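DNA alpha-glucosyltransferase (Enterobacteria phage T4, PDB 1XV5) is a bacteriophage glycosyltransferase of the GT-B class, built from two domains with parallel sheets and modelled here with uridine-5'-diphosphate. Local coordinates at residues G314-F322 and Y371-Y379. Sequence-based numbering, arbitrary orientation.
Sequences GACGTIPVF and YDREREKAY
Arg375 and Tyr371 on helix 368-386 meet Gly317 and Ile319 where helix 308-316 gives way to strand 319-323, at the second parallel sheet of this GT-B fold. Helix 308-316 ends in a Schellman motif, with Gly317 at positive phi, and a two-residue link, Gly317-Thr318, leads into the strand. Arg375 NH1 donates to a lone pair of Gly317 O at 2.9 Å, in the carbonyl plane. Packing is tight at Ile319, whose CG1 lies 3.3 Å from Tyr371 CE1 and makes a CH-pi contact over one ring face, while its CD1 reaches Arg375 CB at 3.7 Å. Tyr371 CG stands anti to the backbone N (chi1 -176°), directing the ring towards Ile319; Tyr371 OH hydrogen-bonds to Gly289 O in the neighbouring strand 288-293. Pro320 CD also packs on Ala378 CB at 3.8 Å. The looser side is the partly exposed Tyr379, which across the contact meets only backbone atoms of Gly314 and Ala315, its ring edge turned to Gly314 O with CD2 3.8 Å away; Arg185 of helix 181-188 makes a cation-pi contact with the Tyr379 ring. The buried guanidinium of Arg375 is held by Gly317 O, by Lys190 O at NH2 and by a salt bridge to the partly exposed Asp372, whose OD2 is gripped side-on by Arg375 NE (2.8 Å) and NH2 (2.9 Å), both in the guanidinium plane.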
ATOM      1  N   GLY A 314     -11.622   2.366   6.105  1.00 15.45           N
ATOM      2  CA  GLY A 314     -12.717   1.585   6.643  1.00 15.19           C
ATOM      3  C   GLY A 314     -12.426   1.056   8.033  1.00 15.67           C
ATOM      4  O   GLY A 314     -13.305   1.008   8.892  1.00 15.75           O
ATOM      5  N   ALA A 315     -11.177   0.676   8.265  1.00 14.06           N
ATOM      6  CA  ALA A 315     -10.789   0.119   9.552  1.00 14.15           C
ATOM      7  C   ALA A 315     -10.847   1.077  10.737  1.00 13.15           C
ATOM      8  O   ALA A 315     -11.172   0.656  11.845  1.00 12.55           O
ATOM      9  CB  ALA A 315      -9.395  -0.493   9.445  1.00 13.69           C
ATOM     10  N   CYS A 316     -10.544   2.356  10.524  1.00 11.86           N
ATOM     11  CA  CYS A 316     -10.556   3.296  11.636  1.00 12.71           C
ATOM     12  C   CYS A 316     -11.912   3.951  11.900  1.00 12.16           C
ATOM     13  O   CYS A 316     -12.060   4.711  12.848  1.00 13.39           O
ATOM     14  CB  CYS A 316      -9.472   4.369  11.452  1.00 13.72           C
ATOM     15  SG  CYS A 316      -9.825   5.626  10.221  1.00 15.36           S
ATOM     16  N   GLY A 317     -12.901   3.670  11.060  1.00 13.65           N
ATOM     17  CA  GLY A 317     -14.217   4.226  11.322  1.00 13.06           C
ATOM     18  C   GLY A 317     -14.667   5.511  10.662  1.00 12.67           C
ATOM     19  O   GLY A 317     -15.599   6.149  11.154  1.00 14.14           O
ATOM     20  N   THR A 318     -14.019   5.925   9.583  1.00 12.77           N
ATOM     21  CA  THR A 318     -14.484   7.120   8.886  1.00 13.55           C
ATOM     22  C   THR A 318     -15.273   6.568   7.702  1.00 14.16           C
ATOM     23  O   THR A 318     -15.307   5.358   7.499  1.00 14.34           O
ATOM     24  CB  THR A 318     -13.317   7.995   8.355  1.00 13.99           C
ATOM     25  OG1 THR A 318     -13.851   9.194   7.773  1.00 13.02           O
ATOM     26  CG2 THR A 318     -12.514   7.250   7.298  1.00 13.38           C
ATOM     27  N   ILE A 319     -15.935   7.436   6.942  1.00 12.44           N
ATOM     28  CA  ILE A 319     -16.664   6.974   5.768  1.00 11.98           C
ATOM     29  C   ILE A 319     -15.679   6.987   4.606  1.00 12.97           C
ATOM     30  O   ILE A 319     -15.117   8.031   4.279  1.00 13.93           O
ATOM     31  CB  ILE A 319     -17.844   7.902   5.423  1.00 12.24           C
ATOM     32  CG1 ILE A 319     -18.965   7.716   6.445  1.00 13.00           C
ATOM     33  CG2 ILE A 319     -18.342   7.605   4.007  1.00 11.35           C
ATOM     34  CD1 ILE A 319     -19.582   6.325   6.440  1.00 14.22           C
ATOM     35  N   PRO A 320     -15.446   5.825   3.977  1.00 12.33           N
ATOM     36  CA  PRO A 320     -14.505   5.775   2.855  1.00 13.33           C
ATOM     37  C   PRO A 320     -15.060   6.355   1.564  1.00 14.12           C
ATOM     38  O   PRO A 320     -16.174   6.031   1.152  1.00 14.68           O
ATOM     39  CB  PRO A 320     -14.210   4.281   2.699  1.00 12.97           C
ATOM     40  CG  PRO A 320     -14.561   3.691   4.030  1.00 12.98           C
ATOM     41  CD  PRO A 320     -15.796   4.465   4.422  1.00 11.75           C
ATOM     42  N   VAL A 321     -14.275   7.214   0.930  1.00 12.43           N
ATOM     43  CA  VAL A 321     -14.661   7.789  -0.347  1.00 12.10           C
ATOM     44  C   VAL A 321     -13.562   7.313  -1.296  1.00 12.07           C
ATOM     45  O   VAL A 321     -12.422   7.770  -1.204  1.00 12.47           O
ATOM     46  CB  VAL A 321     -14.703   9.329  -0.289  1.00 11.71           C
ATOM     47  CG1 VAL A 321     -15.067   9.890  -1.661  1.00 13.51           C
ATOM     48  CG2 VAL A 321     -15.729   9.782   0.761  1.00 11.36           C
ATOM     49  N   PHE A 322     -13.910   6.374  -2.179  1.00 12.56           N
ATOM     50  CA  PHE A 322     -12.960   5.794  -3.134  1.00 12.17           C
ATOM     51  C   PHE A 322     -13.265   6.193  -4.579  1.00 11.74           C
ATOM     52  O   PHE A 322     -14.385   6.580  -4.905  1.00 13.19           O
ATOM     53  CB  PHE A 322     -12.992   4.258  -3.087  1.00 10.38           C
ATOM     54  CG  PHE A 322     -12.568   3.644  -1.770  1.00 12.27           C
ATOM     55  CD1 PHE A 322     -11.908   4.383  -0.796  1.00 12.05           C
ATOM     56  CD2 PHE A 322     -12.799   2.286  -1.539  1.00 13.62           C
ATOM     57  CE1 PHE A 322     -11.479   3.780   0.394  1.00 13.45           C
ATOM     58  CE2 PHE A 322     -12.377   1.671  -0.359  1.00 13.11           C
ATOM     59  CZ  PHE A 322     -11.714   2.419   0.611  1.00 10.72           C
ATOM     60  N   TYR A 371     -24.968   7.534   9.208  1.00 14.74           N
ATOM     61  CA  TYR A 371     -23.509   7.557   9.149  1.00 14.75           C
ATOM     62  C   TYR A 371     -22.963   6.276   9.769  1.00 14.63           C
ATOM     63  O   TYR A 371     -22.127   5.586   9.177  1.00 13.84           O
ATOM     64  CB  TYR A 371     -22.974   8.766   9.929  1.00 14.03           C
ATOM     65  CG  TYR A 371     -21.468   8.945   9.858  1.00 15.29           C
ATOM     66  CD1 TYR A 371     -20.890   9.800   8.919  1.00 14.92           C
ATOM     67  CD2 TYR A 371     -20.622   8.239  10.712  1.00 13.82           C
ATOM     68  CE1 TYR A 371     -19.500   9.946   8.829  1.00 14.31           C
ATOM     69  CE2 TYR A 371     -19.236   8.374  10.632  1.00 14.73           C
ATOM     70  CZ  TYR A 371     -18.680   9.228   9.689  1.00 15.54           C
ATOM     71  OH  TYR A 371     -17.312   9.362   9.609  1.00 14.42           O
ATOM     72  N   ASP A 372     -23.448   5.961  10.968  1.00 14.44           N
ATOM     73  CA  ASP A 372     -23.005   4.767  11.684  1.00 14.02           C
ATOM     74  C   ASP A 372     -23.308   3.491  10.910  1.00 15.19           C
ATOM     75  O   ASP A 372     -22.452   2.611  10.792  1.00 15.00           O
ATOM     76  CB  ASP A 372     -23.658   4.713  13.069  1.00 15.08           C
ATOM     77  CG  ASP A 372     -22.642   4.785  14.196  1.00 18.74           C
ATOM     78  OD1 ASP A 372     -23.050   5.052  15.344  1.00 21.00           O
ATOM     79  OD2 ASP A 372     -21.437   4.565  13.940  1.00 21.83           O
ATOM     80  N   ARG A 373     -24.523   3.381  10.380  1.00 15.44           N
ATOM     81  CA  ARG A 373     -24.882   2.192   9.618  1.00 16.66           C
ATOM     82  C   ARG A 373     -23.964   2.036   8.416  1.00 16.68           C
ATOM     83  O   ARG A 373     -23.484   0.943   8.130  1.00 15.34           O
ATOM     84  CB  ARG A 373     -26.335   2.259   9.127  1.00 17.64           C
ATOM     85  CG  ARG A 373     -27.378   2.128  10.226  1.00 22.01           C
ATOM     86  CD  ARG A 373     -28.752   1.799   9.642  1.00 22.90           C
ATOM     87  NE  ARG A 373     -29.297   2.890   8.833  1.00 24.49           N
ATOM     88  CZ  ARG A 373     -29.866   3.983   9.334  1.00 24.59           C
ATOM     89  NH1 ARG A 373     -29.969   4.141  10.647  1.00 24.47           N
ATOM     90  NH2 ARG A 373     -30.335   4.920   8.520  1.00 24.39           N
ATOM     91  N   GLU A 374     -23.712   3.139   7.717  1.00 15.43           N
ATOM     92  CA  GLU A 374     -22.870   3.086   6.530  1.00 14.60           C
ATOM     93  C   GLU A 374     -21.434   2.669   6.813  1.00 13.88           C
ATOM     94  O   GLU A 374     -20.880   1.842   6.088  1.00 14.56           O
ATOM     95  CB  GLU A 374     -22.901   4.428   5.798  1.00 15.88           C
ATOM     96  CG  GLU A 374     -24.276   4.759   5.225  1.00 17.30           C
ATOM     97  CD  GLU A 374     -24.794   3.678   4.286  1.00 19.19           C
ATOM     98  OE1 GLU A 374     -24.136   3.410   3.257  1.00 19.78           O
ATOM     99  OE2 GLU A 374     -25.862   3.095   4.575  1.00 20.79           O
ATOM    100  N   ARG A 375     -20.821   3.217   7.857  1.00 12.72           N
ATOM    101  CA  ARG A 375     -19.446   2.823   8.131  1.00 13.04           C
ATOM    102  C   ARG A 375     -19.363   1.400   8.681  1.00 14.25           C
ATOM    103  O   ARG A 375     -18.358   0.724   8.486  1.00 12.89           O
ATOM    104  CB  ARG A 375     -18.749   3.816   9.070  1.00 12.38           C
ATOM    105  CG  ARG A 375     -19.367   3.981  10.434  1.00 11.53           C
ATOM    106  CD  ARG A 375     -18.424   4.774  11.339  1.00 14.56           C
ATOM    107  NE  ARG A 375     -18.964   4.932  12.685  1.00 15.35           N
ATOM    108  CZ  ARG A 375     -18.247   5.307  13.738  1.00 15.91           C
ATOM    109  NH1 ARG A 375     -16.952   5.568  13.604  1.00 14.36           N
ATOM    110  NH2 ARG A 375     -18.825   5.406  14.927  1.00 13.73           N
ATOM    111  N   GLU A 376     -20.405   0.934   9.369  1.00 14.30           N
ATOM    112  CA  GLU A 376     -20.375  -0.442   9.864  1.00 15.11           C
ATOM    113  C   GLU A 376     -20.372  -1.362   8.639  1.00 14.32           C
ATOM    114  O   GLU A 376     -19.717  -2.406   8.634  1.00 14.44           O
ATOM    115  CB  GLU A 376     -21.590  -0.744  10.753  1.00 15.23           C
ATOM    116  CG  GLU A 376     -21.512  -0.114  12.143  1.00 16.34           C
ATOM    117  CD  GLU A 376     -20.515  -0.803  13.068  1.00 17.66           C
ATOM    118  OE1 GLU A 376     -20.285  -0.287  14.182  1.00 19.82           O
ATOM    119  OE2 GLU A 376     -19.966  -1.862  12.695  1.00 19.36           O
ATOM    120  N   LYS A 377     -21.095  -0.970   7.594  1.00 13.74           N
ATOM    121  CA  LYS A 377     -21.120  -1.765   6.372  1.00 14.19           C
ATOM    122  C   LYS A 377     -19.753  -1.746   5.687  1.00 14.81           C
ATOM    123  O   LYS A 377     -19.267  -2.783   5.238  1.00 14.85           O
ATOM    124  CB  LYS A 377     -22.187  -1.250   5.401  1.00 15.44           C
ATOM    125  CG  LYS A 377     -23.607  -1.645   5.793  1.00 16.78           C
ATOM    126  CD  LYS A 377     -24.628  -1.292   4.717  1.00 21.37           C
ATOM    127  CE  LYS A 377     -24.800   0.207   4.565  1.00 23.78           C
ATOM    128  NZ  LYS A 377     -25.955   0.535   3.675  1.00 24.13           N
ATOM    129  N   ALA A 378     -19.130  -0.571   5.619  1.00 14.08           N
ATOM    130  CA  ALA A 378     -17.823  -0.439   4.978  1.00 13.53           C
ATOM    131  C   ALA A 378     -16.780  -1.267   5.706  1.00 13.09           C
ATOM    132  O   ALA A 378     -15.980  -1.958   5.081  1.00 12.03           O
ATOM    133  CB  ALA A 378     -17.395   1.019   4.941  1.00 14.79           C
ATOM    134  N   TYR A 379     -16.778  -1.176   7.031  1.00 12.51           N
ATOM    135  CA  TYR A 379     -15.829  -1.939   7.826  1.00 13.60           C
ATOM    136  C   TYR A 379     -15.966  -3.432   7.553  1.00 13.95           C
ATOM    137  O   TYR A 379     -14.974  -4.114   7.301  1.00 13.92           O
ATOM    138  CB  TYR A 379     -16.034  -1.664   9.318  1.00 13.36           C
ATOM    139  CG  TYR A 379     -15.276  -2.625  10.213  1.00 16.46           C
ATOM    140  CD1 TYR A 379     -15.902  -3.749  10.750  1.00 18.56           C
ATOM    141  CD2 TYR A 379     -13.919  -2.433  10.487  1.00 17.61           C
ATOM    142  CE1 TYR A 379     -15.198  -4.660  11.537  1.00 20.67           C
ATOM    143  CE2 TYR A 379     -13.206  -3.339  11.271  1.00 19.52           C
ATOM    144  CZ  TYR A 379     -13.851  -4.448  11.792  1.00 21.49           C
ATOM    145  OH  TYR A 379     -13.154  -5.351  12.564  1.00 26.20           O
TER